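PDB 6CNG: fatty Acid Kinase (Fak) B3 protein from Streptococcus pneumoniae, which binds a long-chain fatty acid, here linoleic acid, and may serve lipid transport or fatty acid metabolism as a fatty acid kinase B protein. Local coordinates for residues W23-D28 against T43-V48; N100-T105 against L160-V165; D146-K151 against A171-T176; G246-M251 against D275-P280. All coordinates share one frame; numbering follows the deposited sequence.

Contact 1: residues W23-D28 against T43-V48; sequences WKIIAD and TTFVSV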
loop_
_atom_site.group_PDB
_atom_site.type_symbol
_atom_site.label_atom_id
_atom_site.label_comp_id
_atom_site.label_asym_id
_atom_site.label_seq_id
_atom_site.Cartn_x
_atom_site.Cartn_y
_atom_site.Cartn_z
ATOM N N TRP A 23 -19.030 9.423 7.683
ATOM C CA TRP A 23 -17.749 8.742 7.801
ATOM C C TRP A 23 -16.898 8.998 6.562
ATOM O O TRP A 23 -17.398 9.015 5.436
ATOM C CB TRP A 23 -17.937 7.235 7.882
ATOM C CG TRP A 23 -18.834 6.774 8.920
ATOM C CD1 TRP A 23 -20.173 6.822 8.909
ATOM C CD2 TRP A 23 -18.462 6.146 10.130
ATOM N NE1 TRP A 23 -20.676 6.270 10.044
ATOM C CE2 TRP A 23 -19.632 5.852 10.817
ATOM C CE3 TRP A 23 -17.246 5.816 10.706
ATOM C CZ2 TRP A 23 -19.629 5.236 12.027
ATOM C CZ3 TRP A 23 -17.243 5.208 11.908
ATOM C CH2 TRP A 23 -18.419 4.914 12.555
ATOM N N LYS A 24 -15.606 9.196 6.779
ATOM C CA LYS A 24 -14.641 9.237 5.696
ATOM C C LYS A 24 -13.505 8.264 5.993
ATOM O O LYS A 24 -12.998 8.204 7.117
ATOM C CB LYS A 24 -14.086 10.645 5.469
ATOM C CG LYS A 24 -14.601 11.294 4.230
ATOM C CD LYS A 24 -14.108 12.730 4.044
ATOM C CE LYS A 24 -14.694 13.388 2.799
ATOM N NZ LYS A 24 -14.175 14.768 2.495
ATOM N N ILE A 25 -13.134 7.490 4.984
ATOM C CA ILE A 25 -11.901 6.717 4.987
ATOM C C ILE A 25 -10.945 7.416 4.036
ATOM O O ILE A 25 -11.228 7.537 2.839
ATOM C CB ILE A 25 -12.142 5.263 4.553
ATOM C CG1 ILE A 25 -13.087 4.567 5.526
ATOM C CG2 ILE A 25 -10.820 4.526 4.474
ATOM C CD1 ILE A 25 -13.572 3.219 5.021
ATOM N N ILE A 26 -9.826 7.879 4.577
ATOM C CA ILE A 26 -8.810 8.611 3.829
ATOM C C ILE A 26 -7.559 7.753 3.772
ATOM O O ILE A 26 -7.207 7.095 4.746
ATOM C CB ILE A 26 -8.499 9.970 4.482
ATOM C CG1 ILE A 26 -9.783 10.705 4.827
ATOM C CG2 ILE A 26 -7.655 10.798 3.547
ATOM C CD1 ILE A 26 -9.587 12.015 5.520
ATOM N N ALA A 27 -6.917 7.729 2.622
ATOM C CA ALA A 27 -5.660 7.018 2.483
ATOM C C ALA A 27 -4.762 7.806 1.549
ATOM O O ALA A 27 -5.241 8.533 0.694
ATOM C CB ALA A 27 -5.862 5.601 1.916
ATOM N N ASP A 28 -3.460 7.671 1.721
ATOM C CA ASP A 28 -2.560 8.243 0.727
ATOM C C ASP A 28 -2.402 7.285 -0.468
ATOM O O ASP A 28 -2.905 6.160 -0.467
ATOM C CB ASP A 28 -1.239 8.648 1.387
ATOM C CG ASP A 28 -0.466 7.472 1.965
ATOM O OD1 ASP A 28 -0.464 6.384 1.329
ATOM O OD2 ASP A 28 0.165 7.646 3.035
ATOM N N THR A 43 -20.638 6.878 3.998
ATOM C CA THR A 43 -19.189 6.813 3.975
ATOM C C THR A 43 -18.644 7.187 2.608
ATOM O O THR A 43 -19.143 6.738 1.571
ATOM C CB THR A 43 -18.684 5.422 4.349
ATOM O OG1 THR A 43 -19.276 5.000 5.583
ATOM C CG2 THR A 43 -17.174 5.438 4.505
ATOM N N THR A 44 -17.593 7.987 2.631
ATOM C CA THR A 44 -16.880 8.429 1.439
ATOM C C THR A 44 -15.398 8.113 1.563
ATOM O O THR A 44 -14.812 8.248 2.632
ATOM C CB THR A 44 -17.090 9.921 1.255
ATOM O OG1 THR A 44 -18.477 10.138 1.024
ATOM C CG2 THR A 44 -16.315 10.451 0.082
ATOM N N PHE A 45 -14.810 7.668 0.464
ATOM C CA PHE A 45 -13.387 7.367 0.374
ATOM C C PHE A 45 -12.659 8.466 -0.382
ATOM O O PHE A 45 -13.142 8.943 -1.406
ATOM C CB PHE A 45 -13.184 6.071 -0.396
ATOM C CG PHE A 45 -11.760 5.742 -0.648
ATOM C CD1 PHE A 45 -10.948 5.290 0.372
ATOM C CD2 PHE A 45 -11.238 5.873 -1.907
ATOM C CE1 PHE A 45 -9.636 4.981 0.126
ATOM C CE2 PHE A 45 -9.946 5.565 -2.166
ATOM C CZ PHE A 45 -9.132 5.105 -1.152
ATOM N N VAL A 46 -11.482 8.842 0.111
ATOM C CA VAL A 46 -10.664 9.859 -0.528
ATOM C C VAL A 46 -9.233 9.380 -0.511
ATOM O O VAL A 46 -8.725 8.996 0.543
ATOM C CB VAL A 46 -10.746 11.210 0.208
ATOM C CG1 VAL A 46 -9.851 12.241 -0.453
ATOM C CG2 VAL A 46 -12.146 11.707 0.237
ATOM N N SER A 47 -8.575 9.415 -1.656
ATOM C CA SER A 47 -7.145 9.206 -1.684
ATOM C C SER A 47 -6.413 10.525 -1.818
ATOM O O SER A 47 -6.788 11.395 -2.616
ATOM C CB SER A 47 -6.684 8.277 -2.783
ATOM O OG SER A 47 -5.394 7.802 -2.434
ATOM N N VAL A 48 -5.349 10.638 -1.043
ATOM C CA VAL A 48 -4.520 11.842 -1.004
ATOM C C VAL A 48 -3.227 11.544 -1.749
ATOM O O VAL A 48 -2.402 10.736 -1.289
ATOM C CB VAL A 48 -4.266 12.296 0.436
ATOM C CG1 VAL A 48 -3.398 13.548 0.439
ATOM C CG2 VAL A 48 -5.572 12.499 1.147
HETATM O O HOH W 1 -19.158 10.678 4.003
#
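The Phe45 ring and Ile25 cross at about a right angle, CD1 of the ring lying 4.2 Å from Ile25 CG2, while Ala27 CB meets ring atom CE1. Phe45 CG stands anti to the backbone N (chi1 175°), which carries the ring back toward 23-28; the amide N of Ser47 lies over one face, offset toward the rim. On the same side of the sheet the Trp23 indole leans away, and Thr43 OG1, bonded to Ile41 O, approaches it obliquely, nearest to Trp23 CB at 3.5 Å. Helix 143-157 packs here, touching Trp23 and Ile25. On the reverse side, Ile26 CG2 meets Val48 CG2 at 3.6 Å, and Lys24 runs beside Thr44 before its NZ bonds to the carbonyls of Ala94 and Glu96. Backbone bonds join the two parallel strands: Thr44 N, Val46 N and Val48 N donate to the carbonyls of Trp23, Ile25 and Ala27, and Ile25 N and Ala27 N to Thr44 O and Val46 O. Ala27 O is gripped twice, by Val48 N at 2.7 Å in the carbonyl plane and by Ser47 OG from above it. These bonds fix the strand end where Asp28, held by Ser113 and Ile106 N, nears Ser111, a fatty-acid-binding residue by similarity.

Contact 2: residues N100-T105 against L160-V165; sequences NIFLVT and LSFEEV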
loop_
_atom_site.group_PDB
_atom_site.type_symbol
_atom_site.label_atom_id
_atom_site.label_comp_id
_atom_site.label_asym_id
_atom_site.label_seq_id
_atom_site.Cartn_x
_atom_site.Cartn_y
_atom_site.Cartn_z
ATOM N N ASN A 100 -16.686 11.393 11.409
ATOM C CA ASN A 100 -15.929 10.224 11.827
ATOM C C ASN A 100 -14.908 9.934 10.729
ATOM O O ASN A 100 -15.292 9.559 9.619
ATOM C CB ASN A 100 -16.881 9.042 11.964
ATOM C CG ASN A 100 -17.699 9.065 13.238
ATOM O OD1 ASN A 100 -17.658 9.989 14.021
ATOM N ND2 ASN A 100 -18.448 8.018 13.439
ATOM N N ILE A 101 -13.610 10.072 11.034
ATOM C CA ILE A 101 -12.551 10.006 10.027
ATOM C C ILE A 101 -11.471 9.016 10.433
ATOM O O ILE A 101 -10.909 9.112 11.522
ATOM C CB ILE A 101 -11.910 11.381 9.777
ATOM C CG1 ILE A 101 -12.945 12.372 9.267
ATOM C CG2 ILE A 101 -10.797 11.258 8.777
ATOM C CD1 ILE A 101 -12.512 13.800 9.374
ATOM N N PHE A 102 -11.158 8.092 9.526
ATOM C CA PHE A 102 -10.001 7.217 9.615
ATOM C C PHE A 102 -9.047 7.549 8.489
ATOM O O PHE A 102 -9.457 7.774 7.351
ATOM C CB PHE A 102 -10.395 5.745 9.520
ATOM C CG PHE A 102 -11.232 5.331 10.640
ATOM C CD1 PHE A 102 -12.578 5.594 10.649
ATOM C CD2 PHE A 102 -10.665 4.754 11.742
ATOM C CE1 PHE A 102 -13.347 5.251 11.736
ATOM C CE2 PHE A 102 -11.428 4.407 12.819
ATOM C CZ PHE A 102 -12.762 4.657 12.814
ATOM N N LEU A 103 -7.774 7.536 8.813
ATOM C CA LEU A 103 -6.746 7.933 7.880
ATOM C C LEU A 103 -5.667 6.876 7.958
ATOM O O LEU A 103 -5.040 6.704 8.998
ATOM C CB LEU A 103 -6.226 9.321 8.259
ATOM C CG LEU A 103 -5.342 10.066 7.277
ATOM C CD1 LEU A 103 -4.946 11.387 7.884
ATOM C CD2 LEU A 103 -4.120 9.272 6.861
ATOM N N VAL A 104 -5.461 6.162 6.865
ATOM C CA VAL A 104 -4.421 5.157 6.768
ATOM C C VAL A 104 -3.337 5.720 5.875
ATOM O O VAL A 104 -3.598 6.080 4.726
ATOM C CB VAL A 104 -4.967 3.852 6.180
ATOM C CG1 VAL A 104 -3.934 2.749 6.254
ATOM C CG2 VAL A 104 -6.221 3.462 6.886
ATOM N N THR A 105 -2.123 5.763 6.386
ATOM C CA THR A 105 -0.972 6.152 5.611
ATOM C C THR A 105 -0.074 4.964 5.309
ATOM O O THR A 105 -0.066 3.942 5.988
ATOM C CB THR A 105 -0.140 7.213 6.327
ATOM O OG1 THR A 105 0.585 6.612 7.401
ATOM C CG2 THR A 105 -1.012 8.295 6.840
ATOM N N LEU A 160 -20.704 -0.530 13.602
ATOM C CA LEU A 160 -19.938 -0.222 14.800
ATOM C C LEU A 160 -19.831 1.287 15.016
ATOM O O LEU A 160 -19.974 2.098 14.096
ATOM C CB LEU A 160 -18.539 -0.839 14.726
ATOM C CG LEU A 160 -18.355 -2.225 15.314
ATOM C CD1 LEU A 160 -19.337 -3.169 14.716
ATOM C CD2 LEU A 160 -16.938 -2.706 15.094
ATOM N N SER A 161 -19.581 1.651 16.257
ATOM C CA SER A 161 -19.316 3.020 16.621
ATOM C C SER A 161 -17.896 3.383 16.221
ATOM O O SER A 161 -17.085 2.532 15.875
ATOM C CB SER A 161 -19.456 3.174 18.124
ATOM O OG SER A 161 -18.511 2.382 18.786
ATOM N N PHE A 162 -17.594 4.671 16.260
ATOM C CA PHE A 162 -16.246 5.084 15.941
ATOM C C PHE A 162 -15.258 4.321 16.809
ATOM O O PHE A 162 -14.280 3.762 16.309
ATOM C CB PHE A 162 -16.090 6.602 16.104
ATOM C CG PHE A 162 -14.692 7.074 15.903
ATOM C CD1 PHE A 162 -13.810 7.132 16.964
ATOM C CD2 PHE A 162 -14.235 7.410 14.654
ATOM C CE1 PHE A 162 -12.530 7.517 16.782
ATOM C CE2 PHE A 162 -12.939 7.801 14.480
ATOM C CZ PHE A 162 -12.095 7.853 15.540
ATOM N N GLU A 163 -15.512 4.263 18.119
ATOM C CA GLU A 163 -14.516 3.675 19.000
ATOM C C GLU A 163 -14.495 2.167 18.848
ATOM O O GLU A 163 -13.441 1.548 18.992
ATOM C CB GLU A 163 -14.742 4.109 20.445
ATOM C CG GLU A 163 -14.008 5.414 20.828
ATOM C CD GLU A 163 -14.854 6.683 20.697
ATOM O OE1 GLU A 163 -16.069 6.542 20.452
ATOM O OE2 GLU A 163 -14.303 7.815 20.839
ATOM N N GLU A 164 -15.632 1.565 18.519
ATOM C CA GLU A 164 -15.638 0.150 18.173
ATOM C C GLU A 164 -14.773 -0.107 16.943
ATOM O O GLU A 164 -14.022 -1.083 16.904
ATOM C CB GLU A 164 -17.076 -0.351 17.981
ATOM C CG GLU A 164 -17.879 -0.521 19.281
ATOM C CD GLU A 164 -19.362 -0.889 19.071
ATOM O OE1 GLU A 164 -19.898 -0.687 17.979
ATOM O OE2 GLU A 164 -20.008 -1.380 20.018
ATOM N N VAL A 165 -14.814 0.790 15.953
ATOM C CA VAL A 165 -14.038 0.572 14.738
ATOM C C VAL A 165 -12.552 0.707 15.013
ATOM O O VAL A 165 -11.753 -0.095 14.537
ATOM C CB VAL A 165 -14.509 1.501 13.602
ATOM C CG1 VAL A 165 -13.618 1.341 12.414
ATOM C CG2 VAL A 165 -15.911 1.192 13.209
#
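Aromatic packing carries this contact: Phe102, from strand 100-105, and Phe162, in the first turn of helix 162-174, lie with their ring planes 29° apart and slid so far that they barely overlap. Their centroids are 4.9 Å apart, and the side chains run past each other in opposite directions. The closest atoms are Phe102 CZ and Phe162 CE2, at 3.6 Å. Phe162 reaches the strand because its CG is anti to the backbone N (chi1 175°).

Aliphatic contact adds a second point of support for the same ring. Val165, one turn further along the helix, directs CG1 against Phe102, 3.4 Å from CZ, so the outer end of that ring is held between Phe162 and Val165. Around them, Leu152 of helix 143-157 also touches Phe102, and Lys132 and His134 of strand 132-137 touch Phe162.

Polar groups enter mainly at the margins. The carbonyl O of Ile101 lies at the edge of the Phe162 ring, near its plane, 3.8 Å from CE2; no hydrogen bond crosses between the segments. The helix start is secured internally: Glu164 N donates to Ser161 OG, the N-cap, at 3.0 Å, and Ser161 N donates to Glu164 OE1 at 2.9 Å. These reciprocal bonds form a capping box, the classic N-terminal signature of a helix, consistent with stabilising the first turn, which packs against a parallel strand of the fatty-acid-binding DegV fold.

Contact 3: residues D146-K151 against A171-T176; sequences DLLVEK and AYQEKT. With NA (sodium ion), chain D.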
loop_
_atom_site.group_PDB
_atom_site.type_symbol
_atom_site.label_atom_id
_atom_site.label_comp_id
_atom_site.label_asym_id
_atom_site.label_seq_id
_atom_site.Cartn_x
_atom_site.Cartn_y
_atom_site.Cartn_z
ATOM N N ASP A 146 -4.554 -1.710 1.207
ATOM C CA ASP A 146 -5.839 -1.953 0.587
ATOM C C ASP A 146 -6.739 -2.789 1.483
ATOM O O ASP A 146 -7.917 -2.483 1.642
ATOM C CB ASP A 146 -5.586 -2.633 -0.741
ATOM C CG ASP A 146 -4.710 -1.789 -1.662
ATOM O OD1 ASP A 146 -4.629 -0.570 -1.442
ATOM O OD2 ASP A 146 -4.096 -2.328 -2.608
ATOM N N LEU A 147 -6.203 -3.865 2.064
ATOM C CA LEU A 147 -6.984 -4.676 2.982
ATOM C C LEU A 147 -7.477 -3.868 4.164
ATOM O O LEU A 147 -8.608 -4.047 4.625
ATOM C CB LEU A 147 -6.126 -5.814 3.491
ATOM C CG LEU A 147 -5.964 -7.020 2.569
ATOM C CD1 LEU A 147 -5.044 -8.021 3.214
ATOM C CD2 LEU A 147 -7.307 -7.636 2.226
ATOM N N LEU A 148 -6.631 -3.006 4.699
ATOM C CA LEU A 148 -7.048 -2.226 5.852
ATOM C C LEU A 148 -8.210 -1.331 5.499
ATOM O O LEU A 148 -9.137 -1.158 6.282
ATOM C CB LEU A 148 -5.911 -1.357 6.345
ATOM C CG LEU A 148 -4.704 -2.066 6.919
ATOM C CD1 LEU A 148 -3.717 -1.032 7.364
ATOM C CD2 LEU A 148 -5.082 -2.927 8.063
ATOM N N VAL A 149 -8.158 -0.728 4.325
ATOM C CA VAL A 149 -9.233 0.154 3.908
ATOM C C VAL A 149 -10.513 -0.624 3.658
ATOM O O VAL A 149 -11.601 -0.198 4.047
ATOM C CB VAL A 149 -8.746 0.940 2.686
ATOM C CG1 VAL A 149 -9.885 1.366 1.857
ATOM C CG2 VAL A 149 -7.950 2.114 3.173
ATOM N N GLU A 150 -10.407 -1.771 3.010
ATOM C CA GLU A 150 -11.557 -2.631 2.862
ATOM C C GLU A 150 -12.152 -2.997 4.213
ATOM O O GLU A 150 -13.376 -3.020 4.374
ATOM C CB GLU A 150 -11.148 -3.893 2.114
ATOM C CG GLU A 150 -12.222 -4.958 2.201
ATOM C CD GLU A 150 -11.951 -6.179 1.349
ATOM O OE1 GLU A 150 -12.874 -7.005 1.189
ATOM O OE2 GLU A 150 -10.825 -6.291 0.834
ATOM N N LYS A 151 -11.307 -3.297 5.191
ATOM C CA LYS A 151 -11.815 -3.704 6.482
ATOM C C LYS A 151 -12.482 -2.552 7.205
ATOM O O LYS A 151 -13.511 -2.737 7.853
ATOM C CB LYS A 151 -10.687 -4.267 7.321
ATOM C CG LYS A 151 -11.147 -4.708 8.694
ATOM C CD LYS A 151 -12.251 -5.748 8.681
ATOM C CE LYS A 151 -11.884 -6.960 7.892
ATOM N NZ LYS A 151 -12.688 -8.167 8.236
ATOM N N ALA A 171 -6.920 -4.365 16.050
ATOM C CA ALA A 171 -6.774 -5.803 16.140
ATOM C C ALA A 171 -6.538 -6.410 14.775
ATOM O O ALA A 171 -5.681 -7.279 14.628
ATOM C CB ALA A 171 -8.016 -6.404 16.779
ATOM N N TYR A 172 -7.256 -5.938 13.754
ATOM C CA TYR A 172 -7.124 -6.526 12.429
ATOM C C TYR A 172 -5.725 -6.319 11.880
ATOM O O TYR A 172 -5.190 -7.176 11.180
ATOM C CB TYR A 172 -8.165 -5.917 11.493
ATOM C CG TYR A 172 -8.155 -6.488 10.080
ATOM C CD1 TYR A 172 -8.527 -7.789 9.840
ATOM C CD2 TYR A 172 -7.790 -5.714 8.992
ATOM C CE1 TYR A 172 -8.510 -8.300 8.583
ATOM C CE2 TYR A 172 -7.786 -6.218 7.726
ATOM C CZ TYR A 172 -8.148 -7.507 7.520
ATOM O OH TYR A 172 -8.148 -8.034 6.254
ATOM N N GLN A 173 -5.124 -5.178 12.178
ATOM C CA GLN A 173 -3.781 -4.887 11.711
ATOM C C GLN A 173 -2.735 -5.854 12.276
ATOM O O GLN A 173 -1.666 -6.001 11.685
ATOM C CB GLN A 173 -3.460 -3.423 12.013
ATOM C CG GLN A 173 -2.177 -2.975 11.400
ATOM C CD GLN A 173 -1.912 -1.500 11.595
ATOM O OE1 GLN A 173 -2.600 -0.826 12.363
ATOM N NE2 GLN A 173 -0.890 -0.997 10.922
ATOM N N GLU A 174 -3.016 -6.541 13.372
ATOM C CA GLU A 174 -2.125 -7.599 13.802
ATOM C C GLU A 174 -2.253 -8.827 12.919
ATOM O O GLU A 174 -1.313 -9.619 12.861
ATOM C CB GLU A 174 -2.441 -7.975 15.247
ATOM C CG GLU A 174 -2.446 -6.809 16.215
ATOM C CD GLU A 174 -3.111 -7.149 17.549
ATOM O OE1 GLU A 174 -3.432 -8.337 17.767
ATOM O OE2 GLU A 174 -3.327 -6.236 18.384
ATOM N N LYS A 175 -3.394 -8.977 12.227
ATOM C CA LYS A 175 -3.734 -10.122 11.393
ATOM C C LYS A 175 -3.321 -9.948 9.943
ATOM O O LYS A 175 -3.577 -10.840 9.145
ATOM C CB LYS A 175 -5.266 -10.369 11.350
ATOM C CG LYS A 175 -5.928 -10.924 12.604
ATOM C CD LYS A 175 -7.476 -10.919 12.478
ATOM C CE LYS A 175 -8.182 -10.325 13.722
ATOM N NZ LYS A 175 -9.045 -9.136 13.399
ATOM N N THR A 176 -2.734 -8.818 9.583
ATOM C CA THR A 176 -2.415 -8.499 8.203
ATOM C C THR A 176 -0.912 -8.323 8.032
ATOM O O THR A 176 -0.225 -7.792 8.920
ATOM C CB THR A 176 -3.153 -7.232 7.718
ATOM O OG1 THR A 176 -2.793 -6.098 8.506
ATOM C CG2 THR A 176 -4.619 -7.418 7.800
HETATM NA NA NA D . 0.436 -5.791 9.880
HETATM O O HOH W 2 -10.026 -6.621 4.559
HETATM O O HOH W 3 1.150 -3.664 10.165
#
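Leu148 and Gln173 bring two helices to a CA-CA distance of 7.2 Å, and the CA of Leu147 lies nearest that of Thr176, where segment 171-176 has left helix 162-174 and entered a strand. Between the two segments stands the Tyr172 ring. Lys151 CG sits over one face in a CH-pi contact, 3.8 Å from the centroid and 21° off the ring normal, and Thr176 CG2 covers the opposite face, offset toward the rim. The lysine chain bends at chi2 (58°) and chi3 (56°), which brings CE back over the ring, 3.7 Å from Tyr172 CE1. Leu148 CD2 approaches the ring obliquely, 4.0 Å from Tyr172 CD2, and also lies near Thr176 OG1. Although no direct hydrogen bond crosses, a water donates both to Leu147 O and to Tyr172 OH, whose other partner is Glu299. Just beyond, a sodium ion is bound by Thr176 O at 2.3 Å, by Gln173 O at a longer 2.8 Å, by a water and by Glu144. The ion bridges two carbonyls where the chain passes from helix to strand, and the carboxylate of Glu144 probably offsets its charge. Aliphatic cover, Lys151 carbons on one face and the Thr176 methyl on the other, together with the hydroxyl's bonds, probably fixes the ring's rotation at this interface.

Contact 4: residues G246-M251 against D275-P280; sequences GGRIVM and DIKILP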
loop_
_atom_site.group_PDB
_atom_site.type_symbol
_atom_site.label_atom_id
_atom_site.label_comp_id
_atom_site.label_asym_id
_atom_site.label_seq_id
_atom_site.Cartn_x
_atom_site.Cartn_y
_atom_site.Cartn_z
ATOM N N GLY A 246 -6.192 -19.255 4.233
ATOM C CA GLY A 246 -7.338 -19.150 3.353
ATOM C C GLY A 246 -8.107 -17.843 3.391
ATOM O O GLY A 246 -9.154 -17.766 2.759
ATOM N N GLY A 247 -7.617 -16.815 4.107
ATOM C CA GLY A 247 -8.260 -15.518 4.179
ATOM C C GLY A 247 -8.092 -14.634 2.951
ATOM O O GLY A 247 -7.839 -15.090 1.836
ATOM N N ARG A 248 -8.235 -13.343 3.168
ATOM C CA ARG A 248 -8.189 -12.408 2.059
ATOM C C ARG A 248 -6.755 -12.135 1.636
ATOM O O ARG A 248 -5.844 -12.072 2.461
ATOM C CB ARG A 248 -8.829 -11.083 2.441
ATOM C CG ARG A 248 -10.315 -11.130 2.656
ATOM C CD ARG A 248 -10.829 -9.765 3.070
ATOM N NE ARG A 248 -12.242 -9.831 3.366
ATOM C CZ ARG A 248 -12.930 -8.863 3.932
ATOM N NH1 ARG A 248 -12.337 -7.736 4.267
ATOM N NH2 ARG A 248 -14.220 -9.040 4.167
ATOM N N ILE A 249 -6.570 -11.989 0.331
ATOM C CA ILE A 249 -5.337 -11.500 -0.260
ATOM C C ILE A 249 -5.673 -10.389 -1.234
ATOM O O ILE A 249 -6.670 -10.466 -1.954
ATOM C CB ILE A 249 -4.613 -12.615 -1.011
ATOM C CG1 ILE A 249 -4.236 -13.751 -0.074
ATOM C CG2 ILE A 249 -3.395 -12.073 -1.672
ATOM C CD1 ILE A 249 -3.613 -14.901 -0.788
ATOM N N VAL A 250 -4.825 -9.365 -1.257
ATOM C CA VAL A 250 -4.839 -8.292 -2.258
ATOM C C VAL A 250 -3.447 -8.229 -2.876
ATOM O O VAL A 250 -2.472 -7.908 -2.194
ATOM C CB VAL A 250 -5.216 -6.943 -1.651
ATOM C CG1 VAL A 250 -5.141 -5.898 -2.685
ATOM C CG2 VAL A 250 -6.597 -7.014 -1.087
ATOM N N MET A 251 -3.351 -8.544 -4.156
ATOM C CA MET A 251 -2.099 -8.471 -4.903
ATOM C C MET A 251 -2.106 -7.192 -5.741
ATOM O O MET A 251 -2.754 -7.129 -6.786
ATOM C CB MET A 251 -1.963 -9.672 -5.837
ATOM C CG MET A 251 -1.911 -11.027 -5.196
ATOM S SD MET A 251 -1.787 -12.349 -6.404
ATOM C CE MET A 251 -1.939 -13.791 -5.391
ATOM N N ASP A 275 -9.990 -15.700 -0.953
ATOM C CA ASP A 275 -10.674 -14.555 -1.506
ATOM C C ASP A 275 -9.539 -13.645 -1.956
ATOM O O ASP A 275 -8.949 -12.925 -1.154
ATOM C CB ASP A 275 -11.565 -13.930 -0.437
ATOM C CG ASP A 275 -12.220 -12.620 -0.884
ATOM O OD1 ASP A 275 -12.020 -12.197 -2.049
ATOM O OD2 ASP A 275 -12.942 -12.016 -0.056
ATOM N N ILE A 276 -9.218 -13.708 -3.226
ATOM C CA ILE A 276 -8.084 -12.990 -3.777
ATOM C C ILE A 276 -8.581 -11.937 -4.750
ATOM O O ILE A 276 -9.464 -12.201 -5.575
ATOM C CB ILE A 276 -7.144 -13.976 -4.494
ATOM C CG1 ILE A 276 -6.739 -15.097 -3.555
ATOM C CG2 ILE A 276 -5.913 -13.252 -5.044
ATOM C CD1 ILE A 276 -5.977 -16.179 -4.258
ATOM N N LYS A 277 -7.998 -10.737 -4.636
ATOM C CA LYS A 277 -8.144 -9.638 -5.577
ATOM C C LYS A 277 -6.777 -9.294 -6.163
ATOM O O LYS A 277 -5.753 -9.387 -5.488
ATOM C CB LYS A 277 -8.700 -8.391 -4.875
ATOM C CG LYS A 277 -10.006 -8.573 -4.096
ATOM C CD LYS A 277 -10.262 -7.386 -3.124
ATOM C CE LYS A 277 -11.233 -7.730 -1.966
ATOM N NZ LYS A 277 -10.783 -8.847 -1.054
ATOM N N ILE A 278 -6.754 -8.908 -7.432
ATOM C CA ILE A 278 -5.540 -8.436 -8.093
ATOM C C ILE A 278 -5.826 -7.006 -8.542
ATOM O O ILE A 278 -6.815 -6.762 -9.250
ATOM C CB ILE A 278 -5.152 -9.335 -9.279
ATOM C CG1 ILE A 278 -5.150 -10.808 -8.872
ATOM C CG2 ILE A 278 -3.808 -8.932 -9.851
ATOM C CD1 ILE A 278 -5.021 -11.766 -10.050
ATOM N N LEU A 279 -5.005 -6.057 -8.083
ATOM C CA LEU A 279 -5.197 -4.644 -8.402
ATOM C C LEU A 279 -3.955 -4.068 -9.060
ATOM O O LEU A 279 -2.838 -4.444 -8.718
ATOM C CB LEU A 279 -5.467 -3.795 -7.153
ATOM C CG LEU A 279 -6.675 -4.163 -6.315
ATOM C CD1 LEU A 279 -6.688 -3.266 -5.111
ATOM C CD2 LEU A 279 -7.912 -3.996 -7.140
ATOM N N PRO A 280 -4.112 -3.127 -9.976
ATOM C CA PRO A 280 -2.939 -2.439 -10.494
ATOM C C PRO A 280 -2.379 -1.483 -9.444
ATOM O O PRO A 280 -3.111 -0.878 -8.664
ATOM C CB PRO A 280 -3.485 -1.711 -11.725
ATOM C CG PRO A 280 -4.880 -1.468 -11.405
ATOM C CD PRO A 280 -5.353 -2.532 -10.479
HETATM O O HOH W 4 -13.570 -12.350 2.325
#
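A beta-alpha-beta unit, strand 247-253, helix 257-270 and strand 275-280, brings Ile249 and Ile276 together as neighbours on parallel strands. The axes of the two strands run 4.7 Å apart at 16°. Four backbone bonds alternate across them: Ile249 N to Asp275 O, Lys277 N to Ile249 O, Met251 N to Lys277 O and Leu279 N to Met251 O. The third is almost straight, with an angle of 178° at the hydrogen.

On the side facing helix 257-270, Ile249 and Ile276 lie alongside each other, pointing the same way, with Ile249 CB 4.1 Å from Ile276 CG1. Met251, extended beyond CG, crosses Ile276 obliquely and sets Met251 CE 4.0 Å from Ile276 CG2; Cys260 and Leu263 of the helix touch Met251.

The reverse side is mixed. Val250 CG1 packs against Leu279 CD1 at 3.9 Å. Arg248 and Asp275 run side by side, their guanidinium and carboxylate planes 74° apart, but Arg248 NE and Asp275 OD2 stay 4.1 Å apart, beyond a salt bridge. A water spans them, lying at the guanidinium edge, accepting from NE at 3.0 Å and donating to OD2. The firmer ion pairs lead elsewhere: Arg248 to Asp154 and Lys277 to Glu150, both on helix 143-157.

Helices 257-270 and 143-157 thus cover the two faces of this strand pair. Strand 275-280 forms the outer border of its mixed sheet within the chain, and strands 247-253 and 275-280 are the two parallel strands of a beta-alpha-beta crossover through helix 257-270.

Contacts 1 and 4 both join parallel strands, yet they belong to different sheets and their centres lie about 20 Å apart. Contact 2 is fully buried and contact 3 largely so; both rest on side-chain packing without direct hydrogen bonds between their segments, and share helix 162-174. Strand 23-28 pairs with strand 100-105, so contacts 1 and 2 meet in one sheet, contact 2 adding a helix to it. Contact 3 occupies the middle: Val149 packs on Ile25 and Phe45 of contact 1, Leu148 on Val104 of contact 2, and Leu147 on Val250 of contact 4. Contacts 1 and 4 are both partly buried; contact 4 carries more charge, and Glu150 links it to contact 3 through Lys277. Helix 143-157 therefore bridges the two sheets.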